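Long-range contact in peptide chain release factor RF2 (Thermus thermophilus, PDB 2IHR), which directs the termination of translation at the stop codons UGA and UAA, its GGQ motif serving peptide release in the ribosomal peptidyl-transferase centre: residues 111-125 and 203-215. Sequence-based numbering, arbitrary orientation.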
loop_
_atom_site.group_PDB
_atom_site.type_symbol
_atom_site.label_atom_id
_atom_site.label_comp_id
_atom_site.label_asym_id
_atom_site.label_seq_id
_atom_site.Cartn_x
_atom_site.Cartn_y
_atom_site.Cartn_z
ATOM N N HIS A 111 -3.814 8.089 -4.008
ATOM C CA HIS A 111 -3.804 6.824 -4.734
ATOM C C HIS A 111 -4.029 5.473 -4.050
ATOM O O HIS A 111 -3.746 4.428 -4.642
ATOM C CB HIS A 111 -2.523 6.762 -5.544
ATOM C CG HIS A 111 -2.243 8.014 -6.321
ATOM N ND1 HIS A 111 -1.475 9.055 -5.831
ATOM C CD2 HIS A 111 -2.635 8.386 -7.562
ATOM C CE1 HIS A 111 -1.408 10.010 -6.741
ATOM N NE2 HIS A 111 -2.102 9.629 -7.798
ATOM N N ALA A 112 -4.518 5.513 -2.815
ATOM C CA ALA A 112 -4.825 4.353 -2.017
ATOM C C ALA A 112 -5.472 3.258 -2.867
ATOM O O ALA A 112 -5.281 2.058 -2.639
ATOM C CB ALA A 112 -5.765 4.767 -0.931
ATOM N N GLU A 113 -6.247 3.697 -3.842
ATOM C CA GLU A 113 -6.961 2.838 -4.770
ATOM C C GLU A 113 -6.055 2.101 -5.783
ATOM O O GLU A 113 -6.332 0.964 -6.206
ATOM C CB GLU A 113 -7.928 3.738 -5.511
ATOM C CG GLU A 113 -7.304 5.122 -5.693
ATOM C CD GLU A 113 -7.882 5.884 -6.854
ATOM O OE1 GLU A 113 -8.523 5.239 -7.717
ATOM O OE2 GLU A 113 -7.682 7.121 -6.914
ATOM N N LYS A 114 -4.977 2.762 -6.183
ATOM C CA LYS A 114 -4.068 2.207 -7.180
ATOM C C LYS A 114 -3.294 0.944 -6.827
ATOM O O LYS A 114 -3.086 0.615 -5.660
ATOM C CB LYS A 114 -3.077 3.289 -7.653
ATOM C CG LYS A 114 -3.441 3.947 -9.001
ATOM C CD LYS A 114 -4.332 5.191 -8.846
ATOM C CE LYS A 114 -4.766 5.770 -10.202
ATOM N NZ LYS A 114 -5.186 7.208 -10.115
ATOM N N ASN A 115 -2.865 0.235 -7.859
ATOM C CA ASN A 115 -2.080 -0.955 -7.644
ATOM C C ASN A 115 -0.779 -0.534 -7.024
ATOM O O ASN A 115 -0.457 0.654 -7.001
ATOM C CB ASN A 115 -1.880 -1.685 -8.943
ATOM C CG ASN A 115 -3.183 -2.178 -9.490
ATOM O OD1 ASN A 115 -3.226 -2.866 -10.497
ATOM N ND2 ASN A 115 -4.278 -1.821 -8.812
ATOM N N ALA A 116 -0.030 -1.504 -6.513
ATOM C CA ALA A 116 1.189 -1.189 -5.810
ATOM C C ALA A 116 2.482 -1.768 -6.362
ATOM O O ALA A 116 2.520 -2.889 -6.919
ATOM C CB ALA A 116 1.005 -1.588 -4.361
ATOM N N ILE A 117 3.539 -0.961 -6.232
ATOM C CA ILE A 117 4.899 -1.328 -6.641
ATOM C C ILE A 117 5.672 -1.388 -5.328
ATOM O O ILE A 117 5.956 -0.349 -4.705
ATOM C CB ILE A 117 5.551 -0.264 -7.518
ATOM C CG1 ILE A 117 4.692 -0.027 -8.761
ATOM C CG2 ILE A 117 6.989 -0.701 -7.869
ATOM C CD1 ILE A 117 5.021 1.257 -9.508
ATOM N N LEU A 118 5.951 -2.620 -4.899
ATOM C CA LEU A 118 6.653 -2.917 -3.650
ATOM C C LEU A 118 8.054 -3.445 -3.974
ATOM O O LEU A 118 8.222 -4.329 -4.850
ATOM C CB LEU A 118 5.826 -3.929 -2.838
ATOM C CG LEU A 118 6.363 -4.489 -1.493
ATOM C CD1 LEU A 118 5.227 -4.611 -0.457
ATOM C CD2 LEU A 118 7.052 -5.830 -1.745
ATOM N N THR A 119 9.058 -2.877 -3.290
ATOM C CA THR A 119 10.460 -3.255 -3.541
ATOM C C THR A 119 11.194 -3.634 -2.255
ATOM O O THR A 119 11.094 -2.934 -1.247
ATOM C CB THR A 119 11.255 -2.074 -4.179
ATOM O OG1 THR A 119 10.462 -1.424 -5.176
ATOM C CG2 THR A 119 12.551 -2.576 -4.803
ATOM N N ILE A 120 11.985 -4.700 -2.317
ATOM C CA ILE A 120 12.738 -5.218 -1.169
ATOM C C ILE A 120 14.219 -5.361 -1.449
ATOM O O ILE A 120 14.618 -5.906 -2.470
ATOM C CB ILE A 120 12.209 -6.619 -0.757
ATOM C CG1 ILE A 120 10.754 -6.494 -0.274
ATOM C CG2 ILE A 120 13.047 -7.206 0.384
ATOM C CD1 ILE A 120 9.887 -7.652 -0.628
ATOM N N GLN A 121 15.051 -4.866 -0.544
ATOM C CA GLN A 121 16.491 -5.012 -0.709
ATOM C C GLN A 121 17.054 -5.363 0.635
ATOM O O GLN A 121 16.594 -4.838 1.632
ATOM C CB GLN A 121 17.098 -3.699 -1.201
ATOM C CG GLN A 121 16.831 -3.442 -2.673
ATOM C CD GLN A 121 17.388 -2.135 -3.167
ATOM O OE1 GLN A 121 16.827 -1.055 -2.927
ATOM N NE2 GLN A 121 18.505 -2.221 -3.871
ATOM N N PRO A 122 18.001 -6.298 0.700
ATOM C CA PRO A 122 18.532 -6.593 2.043
ATOM C C PRO A 122 19.298 -5.386 2.636
ATOM O O PRO A 122 19.616 -4.438 1.943
ATOM C CB PRO A 122 19.446 -7.812 1.828
ATOM C CG PRO A 122 19.750 -7.831 0.328
ATOM C CD PRO A 122 18.482 -7.256 -0.316
ATOM N N GLY A 123 19.545 -5.417 3.933
ATOM C CA GLY A 123 20.263 -4.346 4.593
ATOM C C GLY A 123 21.439 -5.062 5.210
ATOM O O GLY A 123 22.042 -5.924 4.565
ATOM N N ALA A 124 21.767 -4.755 6.457
ATOM C CA ALA A 124 22.888 -5.443 7.090
ATOM C C ALA A 124 22.535 -6.841 7.603
ATOM O O ALA A 124 21.370 -7.128 7.872
ATOM C CB ALA A 124 23.402 -4.614 8.207
ATOM N N GLY A 125 23.549 -7.696 7.760
ATOM C CA GLY A 125 23.325 -9.055 8.234
ATOM C C GLY A 125 23.969 -10.126 7.363
ATOM O O GLY A 125 24.056 -11.303 7.766
ATOM N N THR A 203 21.011 -10.659 13.921
ATOM C CA THR A 203 20.068 -9.585 13.753
ATOM C C THR A 203 20.267 -9.233 12.312
ATOM O O THR A 203 21.397 -9.152 11.864
ATOM C CB THR A 203 20.398 -8.434 14.686
ATOM O OG1 THR A 203 20.378 -8.914 16.052
ATOM C CG2 THR A 203 19.393 -7.321 14.502
ATOM N N SER A 204 19.167 -9.077 11.581
ATOM C CA SER A 204 19.235 -8.810 10.155
ATOM C C SER A 204 18.233 -7.750 9.820
ATOM O O SER A 204 17.298 -7.503 10.598
ATOM C CB SER A 204 18.889 -10.064 9.370
ATOM O OG SER A 204 19.825 -11.094 9.583
ATOM N N PHE A 205 18.426 -7.102 8.678
ATOM C CA PHE A 205 17.511 -6.046 8.261
ATOM C C PHE A 205 17.307 -6.122 6.782
ATOM O O PHE A 205 18.127 -6.688 6.067
ATOM C CB PHE A 205 18.084 -4.654 8.560
ATOM C CG PHE A 205 18.290 -4.392 10.015
ATOM C CD1 PHE A 205 19.412 -4.911 10.672
ATOM C CD2 PHE A 205 17.306 -3.746 10.757
ATOM C CE1 PHE A 205 19.544 -4.804 12.053
ATOM C CE2 PHE A 205 17.426 -3.633 12.131
ATOM C CZ PHE A 205 18.552 -4.169 12.783
ATOM N N ALA A 206 16.200 -5.546 6.340
ATOM C CA ALA A 206 15.841 -5.454 4.920
ATOM C C ALA A 206 14.888 -4.284 4.940
ATOM O O ALA A 206 14.185 -4.119 5.915
ATOM C CB ALA A 206 15.139 -6.717 4.441
ATOM N N GLY A 207 14.901 -3.451 3.910
ATOM C CA GLY A 207 13.973 -2.331 3.858
ATOM C C GLY A 207 12.929 -2.622 2.779
ATOM O O GLY A 207 13.250 -3.295 1.780
ATOM N N VAL A 208 11.702 -2.121 2.973
ATOM C CA VAL A 208 10.588 -2.344 2.037
ATOM C C VAL A 208 10.041 -1.017 1.559
ATOM O O VAL A 208 9.785 -0.147 2.382
ATOM C CB VAL A 208 9.397 -3.139 2.746
ATOM C CG1 VAL A 208 8.165 -3.192 1.872
ATOM C CG2 VAL A 208 9.832 -4.572 3.083
ATOM N N GLU A 209 9.882 -0.851 0.236
ATOM C CA GLU A 209 9.293 0.363 -0.333
ATOM C C GLU A 209 8.047 0.039 -1.131
ATOM O O GLU A 209 7.957 -1.028 -1.778
ATOM C CB GLU A 209 10.249 1.116 -1.252
ATOM C CG GLU A 209 10.535 2.561 -0.768
ATOM C CD GLU A 209 9.283 3.405 -0.418
ATOM O OE1 GLU A 209 9.434 4.410 0.309
ATOM O OE2 GLU A 209 8.162 3.088 -0.862
ATOM N N VAL A 210 7.117 0.987 -1.078
ATOM C CA VAL A 210 5.840 0.927 -1.749
ATOM C C VAL A 210 5.457 2.334 -2.238
ATOM O O VAL A 210 5.416 3.279 -1.442
ATOM C CB VAL A 210 4.706 0.450 -0.774
ATOM C CG1 VAL A 210 3.471 -0.063 -1.566
ATOM C CG2 VAL A 210 5.240 -0.615 0.129
ATOM N N ILE A 211 5.186 2.460 -3.542
ATOM C CA ILE A 211 4.745 3.710 -4.176
ATOM C C ILE A 211 3.570 3.293 -5.090
ATOM O O ILE A 211 3.447 2.131 -5.462
ATOM C CB ILE A 211 5.845 4.298 -5.031
ATOM C CG1 ILE A 211 6.065 3.379 -6.237
ATOM C CG2 ILE A 211 7.115 4.544 -4.167
ATOM C CD1 ILE A 211 7.201 3.757 -7.100
ATOM N N PRO A 212 2.693 4.218 -5.474
ATOM C CA PRO A 212 1.616 3.679 -6.335
ATOM C C PRO A 212 1.802 3.742 -7.850
ATOM O O PRO A 212 2.393 4.713 -8.359
ATOM C CB PRO A 212 0.397 4.499 -5.922
ATOM C CG PRO A 212 0.994 5.853 -5.668
ATOM C CD PRO A 212 2.348 5.554 -4.945
ATOM N N GLU A 213 1.300 2.708 -8.550
ATOM C CA GLU A 213 1.308 2.672 -10.023
ATOM C C GLU A 213 0.077 3.475 -10.457
ATOM O O GLU A 213 -1.061 2.971 -10.499
ATOM C CB GLU A 213 1.178 1.264 -10.603
ATOM C CG GLU A 213 0.308 1.259 -11.876
ATOM C CD GLU A 213 0.367 -0.035 -12.659
ATOM O OE1 GLU A 213 -0.572 -0.877 -12.541
ATOM O OE2 GLU A 213 1.370 -0.195 -13.401
ATOM N N VAL A 214 0.334 4.736 -10.767
ATOM C CA VAL A 214 -0.656 5.714 -11.194
ATOM C C VAL A 214 -1.198 5.544 -12.626
ATOM O O VAL A 214 -0.929 4.538 -13.312
ATOM C CB VAL A 214 -0.053 7.087 -11.061
ATOM C CG1 VAL A 214 0.385 7.337 -9.606
ATOM C CG2 VAL A 214 1.138 7.161 -11.954
ATOM N N ASP A 215 -1.901 6.566 -13.098
ATOM C CA ASP A 215 -2.559 6.478 -14.389
ATOM C C ASP A 215 -1.940 6.956 -15.692
ATOM O O ASP A 215 -2.673 7.255 -16.634
ATOM C CB ASP A 215 -3.967 7.064 -14.243
ATOM C CG ASP A 215 -4.122 7.926 -12.990
ATOM O OD1 ASP A 215 -3.259 7.904 -12.075
ATOM O OD2 ASP A 215 -5.143 8.627 -12.900
HETATM O O HOH W 1 8.584 0.082 -4.413
#
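Thr119 and Glu209 pair through both backbone groups, Thr119 N giving to Glu209 O and Glu209 N returning to Thr119 O (2.8 Å). Ile117 and Ile211 form the same reciprocal pair of hydrogen bonds, as do Gln121 and Gly207, where Gln121 N to Gly207 O is weak. A water donates to Ile117 O (2.7 Å) and meets Thr119 OG1, which also bonds Gln168 on the next strand. Beyond Pro122 the two segments stay joined by the hydrogen bonds Gly123 N to Phe205 O and Phe205 N to Ala124 O. At the other end Lys114, its chain bent at chi2 (90°), reaches the poorly ordered Asp215 in a salt bridge whose hydrogen bond, Lys114 NZ to Asp215 OD1 (2.8 Å), is weak. Val214 CG1 lies over one face of the His111 ring, 4.0 Å from its centroid, while Pro212 CG presses on His111 CB (3.6 Å). On one side of the sheet Leu118 CD1 touches both Val208 CG1 and Val210 CG2, and Ile120 lies alongside Val208, pointing the same way. On the reverse side Ile117 CB packs on Ile211 CG1 (3.9 Å). Strands 115-122 and 201-213 are thus antiparallel neighbours in a mixed sheet, with helix 127-145 against the face carrying Ile120, Pro122 and Ala206.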